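Local coordinates for protein TRAP dicarboxylate transporter, DctP subunit (Anaerococcus prevoti, PDB 4N91) that binds D-glucuronate in its pocket and, as the solute-binding subunit of a TRAP system, probably captures the sugar acid outside the cell for import, at residues G152-Y157 with G212-E217; K173-Q178 with G208-A213; E200-L205 with N223-V228. All blocks are in the same frame, centred on the assembly; numbering follows the deposited sequence. Where two conformers were deposited one is given.

Overall arrangement
All three contacts lie in the same lobe of a periplasmic-binding-protein fold, their centres 10 to 12 Å apart. Contacts 1 and 2 share Gly212 and Ala213: strand 212-215 pairs with strand 154-158 at the edge of a four-stranded mixed sheet, and its beginning is also bonded to strand 173-176. Contact 3 packs helix 201-207, which leads into that strand, against the loop before strand 231-238. Along the chain, 152-157, 173-178 and 200-205 come first, then the shared strand, and last 223-228. The result is a worked example of site building from distant segments: Arg154, Arg175 and Asn215 converge on one glucuronate, and contact 3 packs behind them, joined to contact 1 through Tyr157 and His225.

Contact 1 of 3, residues G152-Y157 with G212-E217; sequences GSRSFY and GAENNE. With BDP (beta-D-glucopyranuronic acid), chain C.
Arg154 sets the side of its guanidinium group against the carboxylate of Glu214 in a two-nitrogen salt bridge. Its NE donates to Glu214 OE2 over 2.9 Å, and its NH2 serves Glu214 OE1 just as closely and almost straight. Both oxygens lie near the guanidinium plane, yet the nitrogens approach from above the carboxylate plane, since the two groups are turned 46° apart. A bend in the glutamate chain at chi2 (81°) folds the acid back over the strand toward the arginine. With His237 NE2 also bonded to OE2, the carboxylate acts as a second shell that fixes the rotation of the guanidinium.

The same group also turns to the sugar: Arg154 NH2, besides Glu214 OE1, reaches BDP O6B at 3.0 Å, and Arg154 NH1 reaches BDP O5 at 3.2 Å. BDP O5, the ring oxygen, also accepts from Asn215 ND2 at 3.1 Å, an amide held in place where Asn215 OD1 receives Asn216 N on an in-plane lone pair. Tyr157 lies alongside Asn215, ring and amide 29° apart, with Ala213 O over one face of the ring and Ala213 CB 3.7 Å from Tyr157 CZ. Its hydroxyl goes on to His225 ND1, and a water joins it to Asn215 ND2. On the other face of the sheet, Phe156 CD1 touches Glu214 CB at 3.7 Å. Beneath these side chains, Ser155 with Asn215 and Tyr157 with Ala213 form hydrogen-bonded pairs of an antiparallel ladder, whose end becomes one wall of the glucuronate pocket in this TRAP solute-binding protein.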
ATOM      1  N   GLY A 152      -6.559  -2.909  -1.581  1.00 14.72           N
ATOM      2  CA  GLY A 152      -7.816  -2.327  -2.035  1.00 15.95           C
ATOM      3  C   GLY A 152      -7.650  -0.951  -2.638  1.00 15.61           C
ATOM      4  O   GLY A 152      -6.624  -0.660  -3.242  1.00 14.67           O
ATOM      5  N   SER A 153      -8.664  -0.100  -2.482  1.00 15.07           N
ATOM      6  CA  SER A 153      -8.607   1.265  -2.969  1.00 14.03           C
ATOM      7  C   SER A 153      -8.702   2.233  -1.789  1.00 16.00           C
ATOM      8  O   SER A 153      -9.228   1.878  -0.735  1.00 16.23           O
ATOM      9  CB  SER A 153      -9.748   1.561  -3.958  1.00 18.23           C
ATOM     10  OG  SER A 153     -11.001   1.513  -3.307  1.00 23.33           O
ATOM     11  N   ARG A 154      -8.163   3.434  -1.976  1.00 13.42           N
ATOM     12  CA  ARG A 154      -8.146   4.443  -0.936  1.00 13.15           C
ATOM     13  C   ARG A 154      -9.204   5.497  -1.204  1.00 14.01           C
ATOM     14  O   ARG A 154      -9.320   6.016  -2.316  1.00 15.36           O
ATOM     15  CB  ARG A 154      -6.767   5.092  -0.841  1.00 13.43           C
ATOM     16  CG  ARG A 154      -5.687   4.065  -0.527  1.00 14.05           C
ATOM     17  CD  ARG A 154      -4.341   4.635  -0.472  1.00 13.82           C
ATOM     18  NE  ARG A 154      -4.073   5.490   0.689  1.00 15.12           N
ATOM     19  CZ  ARG A 154      -3.493   5.081   1.809  1.00 16.52           C
ATOM     20  NH1 ARG A 154      -3.158   3.802   1.977  1.00 13.79           N
ATOM     21  NH2 ARG A 154      -3.248   5.962   2.771  1.00 14.88           N
ATOM     22  N   SER A 155      -9.990   5.787  -0.178  1.00 12.00           N
ATOM     23  CA  SER A 155     -11.034   6.786  -0.224  1.00 11.84           C
ATOM     24  C   SER A 155     -10.997   7.635   1.042  1.00 13.40           C
ATOM     25  O   SER A 155     -10.536   7.159   2.075  1.00 12.70           O
ATOM     26  CB  SER A 155     -12.388   6.099  -0.259  1.00 14.79           C
ATOM     27  OG  SER A 155     -12.631   5.507  -1.522  1.00 14.97           O
ATOM     28  N   PHE A 156     -11.585   8.837   0.980  1.00 13.47           N
ATOM     29  CA  PHE A 156     -11.607   9.754   2.124  1.00 10.87           C
ATOM     30  C   PHE A 156     -12.582   9.339   3.213  1.00 13.85           C
ATOM     31  O   PHE A 156     -13.713   8.917   2.942  1.00 14.42           O
ATOM     32  CB  PHE A 156     -11.940  11.168   1.638  1.00 12.37           C
ATOM     33  CG  PHE A 156     -10.855  11.767   0.797  1.00 12.57           C
ATOM     34  CD1 PHE A 156      -9.646  12.084   1.357  1.00 13.13           C
ATOM     35  CD2 PHE A 156     -11.039  11.995  -0.568  1.00 14.54           C
ATOM     36  CE1 PHE A 156      -8.618  12.599   0.579  1.00 18.34           C
ATOM     37  CE2 PHE A 156     -10.030  12.512  -1.329  1.00 16.90           C
ATOM     38  CZ  PHE A 156      -8.818  12.808  -0.767  1.00 16.57           C
ATOM     39  N   TYR A 157     -12.165   9.516   4.455  1.00 11.85           N
ATOM     40  CA  TYR A 157     -13.096   9.432   5.578  1.00 11.12           C
ATOM     41  C   TYR A 157     -12.793  10.571   6.538  1.00 11.09           C
ATOM     42  O   TYR A 157     -11.653  11.003   6.704  1.00 13.19           O
ATOM     43  CB  TYR A 157     -13.052   8.079   6.288  1.00 10.63           C
ATOM     44  CG  TYR A 157     -11.680   7.524   6.663  1.00 11.39           C
ATOM     45  CD1 TYR A 157     -10.954   6.754   5.766  1.00 12.24           C
ATOM     46  CD2 TYR A 157     -11.128   7.749   7.923  1.00 12.35           C
ATOM     47  CE1 TYR A 157      -9.728   6.207   6.112  1.00 11.87           C
ATOM     48  CE2 TYR A 157      -9.904   7.229   8.272  1.00 12.44           C
ATOM     49  CZ  TYR A 157      -9.208   6.445   7.365  1.00 12.10           C
ATOM     50  OH  TYR A 157      -7.992   5.888   7.701  1.00 13.20           O
ATOM     51  N   GLY A 212      -9.471  14.009   9.180  1.00 13.98           N
ATOM     52  CA  GLY A 212      -9.795  12.846   8.394  1.00 12.89           C
ATOM     53  C   GLY A 212      -8.542  12.245   7.807  1.00 13.70           C
ATOM     54  O   GLY A 212      -7.422  12.672   8.092  1.00 12.69           O
ATOM     55  N   ALA A 213      -8.736  11.227   6.989  1.00 11.09           N
ATOM     56  CA  ALA A 213      -7.633  10.501   6.397  1.00 11.08           C
ATOM     57  C   ALA A 213      -8.178   9.830   5.136  1.00 10.45           C
ATOM     58  O   ALA A 213      -9.295  10.134   4.678  1.00 12.56           O
ATOM     59  CB  ALA A 213      -7.052   9.479   7.385  1.00 11.50           C
ATOM     60  N   GLU A 214      -7.392   8.943   4.545  1.00 12.30           N
ATOM     61  CA  GLU A 214      -7.873   8.227   3.367  1.00 12.68           C
ATOM     62  C   GLU A 214      -7.227   6.879   3.291  1.00 12.49           C
ATOM     63  O   GLU A 214      -6.042   6.745   3.506  1.00 12.75           O
ATOM     64  CB  GLU A 214      -7.634   9.021   2.077  1.00 12.02           C
ATOM     65  CG  GLU A 214      -6.259   9.670   1.930  1.00 13.76           C
ATOM     66  CD  GLU A 214      -5.151   8.742   1.459  1.00 15.83           C
ATOM     67  OE1 GLU A 214      -4.087   8.698   2.135  1.00 15.26           O
ATOM     68  OE2 GLU A 214      -5.299   8.079   0.396  1.00 15.85           O
ATOM     69  N   ASN A 215      -8.040   5.863   3.020  1.00 11.08           N
ATOM     70  CA  ASN A 215      -7.536   4.517   3.034  1.00 11.72           C
ATOM     71  C   ASN A 215      -8.615   3.555   2.597  1.00 12.67           C
ATOM     72  O   ASN A 215      -9.735   3.952   2.296  1.00 12.45           O
ATOM     73  CB  ASN A 215      -7.082   4.130   4.450  1.00 11.96           C
ATOM     74  CG  ASN A 215      -5.825   3.307   4.426  1.00 12.98           C
ATOM     75  OD1 ASN A 215      -5.742   2.309   3.704  1.00 12.95           O
ATOM     76  ND2 ASN A 215      -4.812   3.745   5.178  1.00 13.29           N
ATOM     77  N   ASN A 216      -8.267   2.279   2.607  1.00 11.23           N
ATOM     78  CA  ASN A 216      -9.247   1.237   2.450  1.00 10.18           C
ATOM     79  C   ASN A 216     -10.078   1.053   3.725  1.00 14.15           C
ATOM     80  O   ASN A 216      -9.833   1.687   4.751  1.00 13.87           O
ATOM     81  CB  ASN A 216      -8.579  -0.066   2.026  1.00 13.15           C
ATOM     82  CG  ASN A 216      -7.582  -0.584   3.049  1.00 11.28           C
ATOM     83  OD1 ASN A 216      -7.881  -0.684   4.263  1.00 14.81           O
ATOM     84  ND2 ASN A 216      -6.369  -0.871   2.584  1.00 13.14           N
ATOM     85  N   GLU A 217     -11.057   0.165   3.665  1.00 15.13           N
ATOM     86  CA  GLU A 217     -11.996  -0.015   4.758  1.00 13.65           C
ATOM     87  C   GLU A 217     -11.412  -0.658   6.014  1.00 15.23           C
ATOM     88  O   GLU A 217     -11.961  -0.484   7.094  1.00 16.23           O
ATOM     89  CB  GLU A 217     -13.196  -0.817   4.288  1.00 15.24           C
ATOM     90  CG  GLU A 217     -13.907  -0.194   3.091  1.00 17.57           C
ATOM     91  CD  GLU A 217     -13.437  -0.705   1.729  1.00 18.15           C
ATOM     92  OE1 GLU A 217     -12.238  -1.022   1.541  1.00 15.67           O
ATOM     93  OE2 GLU A 217     -14.312  -0.793   0.824  1.00 18.18           O
TER
HETATM   94  C1  BDP C 402      -2.665   0.577   4.301  0.66 11.04           C
HETATM   95  C2  BDP C 402      -1.498  -0.065   3.703  0.66 10.84           C
HETATM   96  C3  BDP C 402      -0.295   0.121   4.581  0.66 11.12           C
HETATM   97  C4  BDP C 402      -0.011   1.508   4.786  0.66 11.11           C
HETATM   98  C5  BDP C 402      -1.212   2.177   5.333  0.66  9.51           C
HETATM   99  C6  BDP C 402      -1.026   3.713   5.433  0.66 11.29           C
HETATM  100  O2  BDP C 402      -1.832  -1.501   3.853  0.66 10.60           O
HETATM  101  O3  BDP C 402       0.862  -0.558   3.992  0.66 12.27           O
HETATM  102  O4  BDP C 402       1.055   1.746   5.552  0.66 12.65           O
HETATM  103  O5  BDP C 402      -2.373   1.965   4.456  0.66 12.23           O
HETATM  104  O6A BDP C 402      -0.036   4.087   6.100  0.66 12.50           O
HETATM  105  O1  BDP C 402      -3.695   0.597   3.280  0.66 11.71           O
HETATM  106  O6B BDP C 402      -1.958   4.461   5.061  0.66 13.00           O
HETATM  107  O   HOH W   1     -10.964  -1.485  -0.875  1.00 20.19           O
HETATM  108  O   HOH W   2      -5.337   6.157   6.829  1.00 14.86           O

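Contact 2 of 3, residues K173-Q178 with G208-A213; sequences KIRVQQ and GIIDGA. With BDP (beta-D-glucopyranuronic acid), chain C.
The guanidinium of Arg175, whose CB rests on Ile210 CD1, carries Gln177 N over the centre of one face and offers its edge to the sugar carboxylate lying near its plane. This end-on, two-nitrogen clasp of an acid by arginine is the hallmark of TRAP solute-binding proteins. Arg175 NH1 meets BDP O6B at 2.7 Å and Arg175 NH2 meets BDP O6A at 2.9 Å, both nearly straight. NH2 is bonded to Met196 O as well, which helps fix the rotation of the group, edge-on to the carboxylate. Arg175 probably supplies most of the charge opposite the sugar carboxylate, since Arg154 is also paired with Glu214. The side chain gets there by starting out anti to its own N (chi1 179°) and then bending at chi2 (-92°), past Ala213.

Its backbone is moored to the neighbouring strand: Arg175 N donates to Gly212 O over 3.0 Å. Ile174 lays CG2 on Ala213 CA and CD1 on Gly212, on the side of the strand toward Phe156. At the far end, Lys173 and Asp211 clasp each other in a ring of two bonds. Asp211 N gives its hydrogen to Lys173 O at 2.8 Å, while Lys173 N returns one to the anti lone pair of Asp211 OD2, also at 2.8 Å.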
ATOM      1  N   LYS A 173      -7.596  19.260   7.342  1.00 14.27           N
ATOM      2  CA  LYS A 173      -6.268  18.676   7.372  1.00 15.44           C
ATOM      3  C   LYS A 173      -6.471  17.170   7.282  1.00 14.58           C
ATOM      4  O   LYS A 173      -7.102  16.567   8.164  1.00 14.76           O
ATOM      5  CB  LYS A 173      -5.584  18.982   8.707  1.00 17.48           C
ATOM      6  CG  LYS A 173      -5.310  20.467   8.926  1.00 22.25           C
ATOM      7  CD  LYS A 173      -4.530  20.675  10.210  1.00 24.72           C
ATOM      8  CE  LYS A 173      -4.436  22.144  10.589  1.00 29.18           C
ATOM      9  NZ  LYS A 173      -3.471  22.335  11.718  1.00 26.67           N
ATOM     10  N   ILE A 174      -5.971  16.571   6.204  1.00 13.37           N
ATOM     11  CA  ILE A 174      -6.203  15.163   5.932  1.00 11.23           C
ATOM     12  C   ILE A 174      -4.883  14.439   6.013  1.00 10.76           C
ATOM     13  O   ILE A 174      -3.922  14.846   5.364  1.00 13.32           O
ATOM     14  CB  ILE A 174      -6.793  14.961   4.525  1.00 13.33           C
ATOM     15  CG1 ILE A 174      -8.129  15.701   4.413  1.00 15.88           C
ATOM     16  CG2 ILE A 174      -6.910  13.495   4.197  1.00 16.50           C
ATOM     17  CD1 ILE A 174      -9.227  15.192   5.344  1.00 14.48           C
ATOM     18  N   ARG A 175      -4.823  13.367   6.794  1.00 11.16           N
ATOM     19  CA  ARG A 175      -3.588  12.585   6.885  1.00 11.59           C
ATOM     20  C   ARG A 175      -3.352  11.842   5.577  1.00 11.98           C
ATOM     21  O   ARG A 175      -4.297  11.298   4.965  1.00 12.19           O
ATOM     22  CB  ARG A 175      -3.634  11.590   8.046  1.00 11.61           C
ATOM     23  CG  ARG A 175      -2.389  10.738   8.168  1.00 10.36           C
ATOM     24  CD  ARG A 175      -2.484   9.413   7.405  1.00 11.74           C
ATOM     25  NE  ARG A 175      -1.261   8.638   7.473  1.00 11.28           N
ATOM     26  CZ  ARG A 175      -1.135   7.421   6.962  1.00 13.27           C
ATOM     27  NH1 ARG A 175      -2.174   6.863   6.349  1.00 12.00           N
ATOM     28  NH2 ARG A 175       0.015   6.770   7.064  1.00 11.52           N
ATOM     29  N   VAL A 176      -2.090  11.837   5.156  1.00 12.50           N
ATOM     30  CA  VAL A 176      -1.636  11.009   4.052  1.00 13.89           C
ATOM     31  C   VAL A 176      -0.352  10.302   4.499  1.00 12.80           C
ATOM     32  O   VAL A 176       0.182  10.573   5.570  1.00 13.39           O
ATOM     33  CB  VAL A 176      -1.376  11.822   2.783  1.00 14.41           C
ATOM     34  CG1 VAL A 176      -2.695  12.435   2.305  1.00 16.55           C
ATOM     35  CG2 VAL A 176      -0.346  12.899   3.039  1.00 14.65           C
ATOM     36  N   GLN A 177       0.101   9.357   3.687  1.00 13.05           N
ATOM     37  CA  GLN A 177       1.390   8.733   3.917  1.00 10.73           C
ATOM     38  C   GLN A 177       2.502   9.705   3.569  1.00 16.17           C
ATOM     39  O   GLN A 177       2.245  10.787   3.023  1.00 17.78           O
ATOM     40  CB  GLN A 177       1.499   7.474   3.083  1.00 12.35           C
ATOM     41  CG  GLN A 177       0.405   6.451   3.409  1.00 14.64           C
ATOM     42  CD  GLN A 177       0.632   5.145   2.673  1.00 16.42           C
ATOM     43  OE1 GLN A 177       1.453   4.322   3.076  1.00 19.31           O
ATOM     44  NE2 GLN A 177      -0.072   4.967   1.593  1.00 15.05           N
ATOM     45  N   GLN A 178       3.736   9.341   3.915  0.55 13.87           N
ATOM     46  CA  GLN A 178       4.891  10.176   3.609  0.55 12.72           C
ATOM     47  C   GLN A 178       5.239  10.041   2.127  0.55 14.58           C
ATOM     48  O   GLN A 178       6.161   9.318   1.735  0.55 15.72           O
ATOM     49  CB  GLN A 178       6.092   9.845   4.498  0.55 14.66           C
ATOM     50  CG  GLN A 178       7.168  10.933   4.448  0.55 21.55           C
ATOM     51  CD  GLN A 178       8.409  10.619   5.271  0.55 22.76           C
ATOM     52  OE1 GLN A 178       9.475  10.378   4.724  0.55 19.94           O
ATOM     53  NE2 GLN A 178       8.270  10.624   6.583  0.55 24.87           N
ATOM     54  N   GLY A 208      -8.010  15.503  17.324  1.00 17.58           N
ATOM     55  CA  GLY A 208      -8.448  16.571  16.454  1.00 19.10           C
ATOM     56  C   GLY A 208      -7.311  17.267  15.726  1.00 16.27           C
ATOM     57  O   GLY A 208      -7.525  18.289  15.100  1.00 20.17           O
ATOM     58  N   ILE A 209      -6.117  16.688  15.766  1.00 14.72           N
ATOM     59  CA  ILE A 209      -4.967  17.202  15.029  1.00 16.43           C
ATOM     60  C   ILE A 209      -5.187  17.110  13.518  1.00 15.83           C
ATOM     61  O   ILE A 209      -4.696  17.940  12.757  1.00 16.70           O
ATOM     62  CB  ILE A 209      -3.721  16.418  15.475  1.00 21.88           C
ATOM     63  CG1 ILE A 209      -3.218  17.023  16.785  1.00 32.90           C
ATOM     64  CG2 ILE A 209      -2.661  16.410  14.438  1.00 28.83           C
ATOM     65  CD1 ILE A 209      -2.186  16.151  17.459  1.00 36.61           C
ATOM     66  N   ILE A 210      -5.941  16.098  13.100  1.00 14.55           N
ATOM     67  CA  ILE A 210      -6.381  15.961  11.712  1.00 13.66           C
ATOM     68  C   ILE A 210      -7.898  15.801  11.699  1.00 14.59           C
ATOM     69  O   ILE A 210      -8.481  15.364  12.685  1.00 14.89           O
ATOM     70  CB  ILE A 210      -5.737  14.752  11.006  1.00 12.72           C
ATOM     71  CG1 ILE A 210      -5.833  13.507  11.873  1.00 15.10           C
ATOM     72  CG2 ILE A 210      -4.299  15.085  10.655  1.00 13.50           C
ATOM     73  CD1 ILE A 210      -5.317  12.250  11.219  1.00 16.62           C
ATOM     74  N   ASP A 211      -8.496  16.135  10.561  1.00 14.74           N
ATOM     75  CA  ASP A 211      -9.929  16.083  10.346  1.00 14.67           C
ATOM     76  C   ASP A 211     -10.411  14.806   9.670  1.00 14.69           C
ATOM     77  O   ASP A 211     -11.613  14.548   9.599  1.00 14.48           O
ATOM     78  CB  ASP A 211     -10.329  17.287   9.498  1.00 14.88           C
ATOM     79  CG  ASP A 211     -10.008  18.600  10.195  1.00 18.91           C
ATOM     80  OD1 ASP A 211     -10.545  18.821  11.312  1.00 21.20           O
ATOM     81  OD2 ASP A 211      -9.210  19.374   9.643  1.00 19.59           O
ATOM     82  N   GLY A 212      -9.471  14.009   9.180  1.00 13.98           N
ATOM     83  CA  GLY A 212      -9.795  12.846   8.394  1.00 12.89           C
ATOM     84  C   GLY A 212      -8.542  12.245   7.807  1.00 13.70           C
ATOM     85  O   GLY A 212      -7.422  12.672   8.092  1.00 12.69           O
ATOM     86  N   ALA A 213      -8.736  11.227   6.989  1.00 11.09           N
ATOM     87  CA  ALA A 213      -7.633  10.501   6.397  1.00 11.08           C
ATOM     88  C   ALA A 213      -8.178   9.830   5.136  1.00 10.45           C
ATOM     89  O   ALA A 213      -9.295  10.134   4.678  1.00 12.56           O
ATOM     90  CB  ALA A 213      -7.052   9.479   7.385  1.00 11.50           C
TER
HETATM   91  C1  BDP C 402      -2.665   0.577   4.301  0.66 11.04           C
HETATM   92  C2  BDP C 402      -1.498  -0.065   3.703  0.66 10.84           C
HETATM   93  C3  BDP C 402      -0.295   0.121   4.581  0.66 11.12           C
HETATM   94  C4  BDP C 402      -0.011   1.508   4.786  0.66 11.11           C
HETATM   95  C5  BDP C 402      -1.212   2.177   5.333  0.66  9.51           C
HETATM   96  C6  BDP C 402      -1.026   3.713   5.433  0.66 11.29           C
HETATM   97  O2  BDP C 402      -1.832  -1.501   3.853  0.66 10.60           O
HETATM   98  O3  BDP C 402       0.862  -0.558   3.992  0.66 12.27           O
HETATM   99  O4  BDP C 402       1.055   1.746   5.552  0.66 12.65           O
HETATM  100  O5  BDP C 402      -2.373   1.965   4.456  0.66 12.23           O
HETATM  101  O6A BDP C 402      -0.036   4.087   6.100  0.66 12.50           O
HETATM  102  O1  BDP C 402      -3.695   0.597   3.280  0.66 11.71           O
HETATM  103  O6B BDP C 402      -1.958   4.461   5.061  0.66 13.00           O
HETATM  104  O   HOH W   3      -4.825  20.580  13.710  1.00 24.70           O

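Contact 3 of 3, residues E200-L205 with N223-V228; sequences EVYTAL and NGHGEV
Tyr202 swings its ring out from the helix toward 223-228 because CG stands opposite the backbone N (chi1 175°), and Glu227 answers with a chain extended beyond CG. The two side chains cross obliquely and join at their polar ends, where Tyr202 OH donates to Glu227 OE1 over 2.6 Å. The hydroxyl comes in on the syn side of that oxygen, 31° out of the carboxylate plane, and ring and carboxylate stand almost perpendicular at 89°. Gly224 O lies at the ring edge, in its plane, 3.4 Å from Tyr202 CE1. Gly224, with its positive phi, is where the chain leaves helical geometry after helix 218-221, and a side chain there would probably crowd Tyr202 CE1.

A phenylalanine in place of Tyr202 would probably keep the ring against Gly224 but lose the hydroxyl, leaving the Glu227 carboxylate without this donor and freer to turn.

Deeper in, His225 is wedged against the helix. Leu205 CD1 sits over one face of its imidazole, 4.3 Å from the centroid of the His225 ring, in a CH-pi contact, while Val201 CG1 comes obliquely to within 3.4 Å of His225 CE1. Both ring nitrogens are engaged: His225 ND1 with Tyr157 OH, and His225 NE2 with a water oxygen 2.9 Å away that also accepts Tyr202 N, a donor in the first turn of the helix. Farther along, Leu205 CB packs on Val228 CG1 at 3.9 Å. The contact thus seals helix 201-207 to the loop joining helix 218-221 with strand 231-238, and Val201 and Leu205 continue inward to Arg175 and to strand 212-215.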
ATOM      1  N   GLU A 200       0.196   6.367  13.927  1.00 11.97           N
ATOM      2  CA  GLU A 200      -0.143   7.624  14.562  1.00 12.24           C
ATOM      3  C   GLU A 200      -1.555   8.134  14.298  1.00 12.35           C
ATOM      4  O   GLU A 200      -2.039   9.059  14.977  1.00 13.31           O
ATOM      5  CB  GLU A 200       0.879   8.642  14.095  1.00 13.79           C
ATOM      6  CG  GLU A 200       2.293   8.178  14.539  1.00 22.68           C
ATOM      7  CD  GLU A 200       3.428   8.531  13.614  1.00 28.37           C
ATOM      8  OE1 GLU A 200       3.487   9.689  13.183  1.00 24.25           O
ATOM      9  OE2 GLU A 200       4.304   7.653  13.365  1.00 29.26           O
ATOM     10  N   VAL A 201      -2.204   7.562  13.294  1.00 12.68           N
ATOM     11  CA  VAL A 201      -3.411   8.165  12.750  1.00 12.82           C
ATOM     12  C   VAL A 201      -4.582   8.113  13.729  1.00 12.07           C
ATOM     13  O   VAL A 201      -5.300   9.101  13.866  1.00 12.44           O
ATOM     14  CB  VAL A 201      -3.781   7.511  11.399  1.00 11.66           C
ATOM     15  CG1 VAL A 201      -5.078   8.088  10.856  1.00 12.90           C
ATOM     16  CG2 VAL A 201      -2.650   7.652  10.401  1.00 14.18           C
ATOM     17  N   TYR A 202      -4.777   6.988  14.429  1.00 11.59           N
ATOM     18  CA  TYR A 202      -5.911   6.877  15.344  1.00 13.38           C
ATOM     19  C   TYR A 202      -5.909   8.006  16.390  1.00 13.22           C
ATOM     20  O   TYR A 202      -6.899   8.690  16.587  1.00 14.33           O
ATOM     21  CB  TYR A 202      -5.874   5.515  16.016  1.00 13.77           C
ATOM     22  CG  TYR A 202      -6.922   5.349  17.065  1.00 18.02           C
ATOM     23  CD1 TYR A 202      -8.217   5.020  16.725  1.00 18.43           C
ATOM     24  CD2 TYR A 202      -6.610   5.530  18.404  1.00 24.30           C
ATOM     25  CE1 TYR A 202      -9.197   4.856  17.717  1.00 24.55           C
ATOM     26  CE2 TYR A 202      -7.575   5.390  19.389  1.00 28.83           C
ATOM     27  CZ  TYR A 202      -8.858   5.047  19.033  1.00 31.58           C
ATOM     28  OH  TYR A 202      -9.821   4.879  20.005  1.00 34.35           O
ATOM     29  N   THR A 203      -4.785   8.177  17.076  1.00 14.66           N
ATOM     30  CA  THR A 203      -4.688   9.216  18.091  1.00 14.67           C
ATOM     31  C   THR A 203      -4.735  10.625  17.501  1.00 14.92           C
ATOM     32  O   THR A 203      -5.253  11.539  18.140  1.00 15.28           O
ATOM     33  CB  THR A 203      -3.421   9.041  18.965  1.00 18.86           C
ATOM     34  OG1 THR A 203      -2.282   9.038  18.145  1.00 22.37           O
ATOM     35  CG2 THR A 203      -3.452   7.728  19.721  1.00 19.68           C
ATOM     36  N   ALA A 204      -4.236  10.801  16.279  1.00 12.66           N
ATOM     37  CA  ALA A 204      -4.291  12.093  15.627  1.00 13.55           C
ATOM     38  C   ALA A 204      -5.755  12.449  15.325  1.00 16.49           C
ATOM     39  O   ALA A 204      -6.155  13.596  15.468  1.00 15.89           O
ATOM     40  CB  ALA A 204      -3.455  12.112  14.391  1.00 15.74           C
ATOM     41  N   LEU A 205      -6.555  11.462  14.914  1.00 13.89           N
ATOM     42  CA  LEU A 205      -7.986  11.694  14.689  1.00 14.54           C
ATOM     43  C   LEU A 205      -8.710  12.012  16.013  1.00 13.95           C
ATOM     44  O   LEU A 205      -9.531  12.924  16.088  1.00 17.46           O
ATOM     45  CB  LEU A 205      -8.637  10.467  14.045  1.00 13.70           C
ATOM     46  CG  LEU A 205      -8.255  10.171  12.598  1.00 15.77           C
ATOM     47  CD1 LEU A 205      -8.636   8.739  12.259  1.00 17.77           C
ATOM     48  CD2 LEU A 205      -8.896  11.163  11.620  1.00 19.72           C
ATOM     49  N   ASN A 223      -7.838  -0.874  12.540  1.00 16.73           N
ATOM     50  CA  ASN A 223      -7.043   0.182  13.149  1.00 15.79           C
ATOM     51  C   ASN A 223      -7.890   1.184  13.924  1.00 14.43           C
ATOM     52  O   ASN A 223      -7.362   2.135  14.480  1.00 16.21           O
ATOM     53  CB  ASN A 223      -6.197   0.884  12.096  1.00 14.28           C
ATOM     54  CG  ASN A 223      -5.440  -0.110  11.241  1.00 16.78           C
ATOM     55  OD1 ASN A 223      -5.922  -0.538  10.191  1.00 18.10           O
ATOM     56  ND2 ASN A 223      -4.307  -0.578  11.751  1.00 24.42           N
ATOM     57  N   GLY A 224      -9.199   0.933  13.969  1.00 16.25           N
ATOM     58  CA  GLY A 224     -10.103   1.688  14.807  1.00 17.07           C
ATOM     59  C   GLY A 224     -10.479   3.084  14.333  1.00 14.86           C
ATOM     60  O   GLY A 224     -11.105   3.832  15.080  1.00 15.28           O
ATOM     61  N   HIS A 225     -10.135   3.460  13.097  1.00 11.73           N
ATOM     62  CA  HIS A 225     -10.413   4.827  12.687  1.00 12.57           C
ATOM     63  C   HIS A 225     -11.908   5.129  12.597  1.00 14.65           C
ATOM     64  O   HIS A 225     -12.321   6.288  12.651  1.00 14.69           O
ATOM     65  CB  HIS A 225      -9.763   5.150  11.347  1.00 13.83           C
ATOM     66  CG  HIS A 225      -8.281   5.006  11.351  1.00 11.43           C
ATOM     67  ND1 HIS A 225      -7.517   5.186  10.222  1.00 13.48           N
ATOM     68  CD2 HIS A 225      -7.415   4.664  12.338  1.00 11.90           C
ATOM     69  CE1 HIS A 225      -6.249   4.964  10.504  1.00 13.31           C
ATOM     70  NE2 HIS A 225      -6.158   4.647  11.780  1.00 12.50           N
ATOM     71  N   GLY A 226     -12.708   4.087  12.443  1.00 14.35           N
ATOM     72  CA  GLY A 226     -14.154   4.239  12.411  1.00 15.52           C
ATOM     73  C   GLY A 226     -14.772   4.549  13.753  1.00 17.38           C
ATOM     74  O   GLY A 226     -15.971   4.871  13.839  1.00 18.52           O
ATOM     75  N   GLU A 227     -13.967   4.504  14.810  1.00 16.17           N
ATOM     76  CA  GLU A 227     -14.443   4.936  16.130  1.00 16.17           C
ATOM     77  C   GLU A 227     -14.611   6.451  16.139  1.00 16.68           C
ATOM     78  O   GLU A 227     -15.481   6.984  16.833  1.00 22.72           O
ATOM     79  CB  GLU A 227     -13.462   4.518  17.235  1.00 18.09           C
ATOM     80  CG  GLU A 227     -13.361   3.042  17.453  1.00 25.24           C
ATOM     81  CD  GLU A 227     -12.361   2.689  18.547  1.00 39.24           C
ATOM     82  OE1 GLU A 227     -11.925   3.611  19.279  1.00 40.01           O
ATOM     83  OE2 GLU A 227     -12.016   1.492  18.669  1.00 48.67           O
ATOM     84  N   VAL A 228     -13.759   7.149  15.382  1.00 14.26           N
ATOM     85  CA  VAL A 228     -13.779   8.588  15.314  1.00 14.96           C
ATOM     86  C   VAL A 228     -14.438   9.081  14.030  1.00 19.71           C
ATOM     87  O   VAL A 228     -15.218  10.026  14.055  1.00 19.74           O
ATOM     88  CB  VAL A 228     -12.355   9.159  15.354  1.00 20.70           C
ATOM     89  CG1 VAL A 228     -12.378  10.670  15.095  1.00 24.67           C
ATOM     90  CG2 VAL A 228     -11.672   8.816  16.675  1.00 30.38           C
TER
HETATM   91  O   HOH W   4      -3.764   4.330  13.350  1.00 13.68           O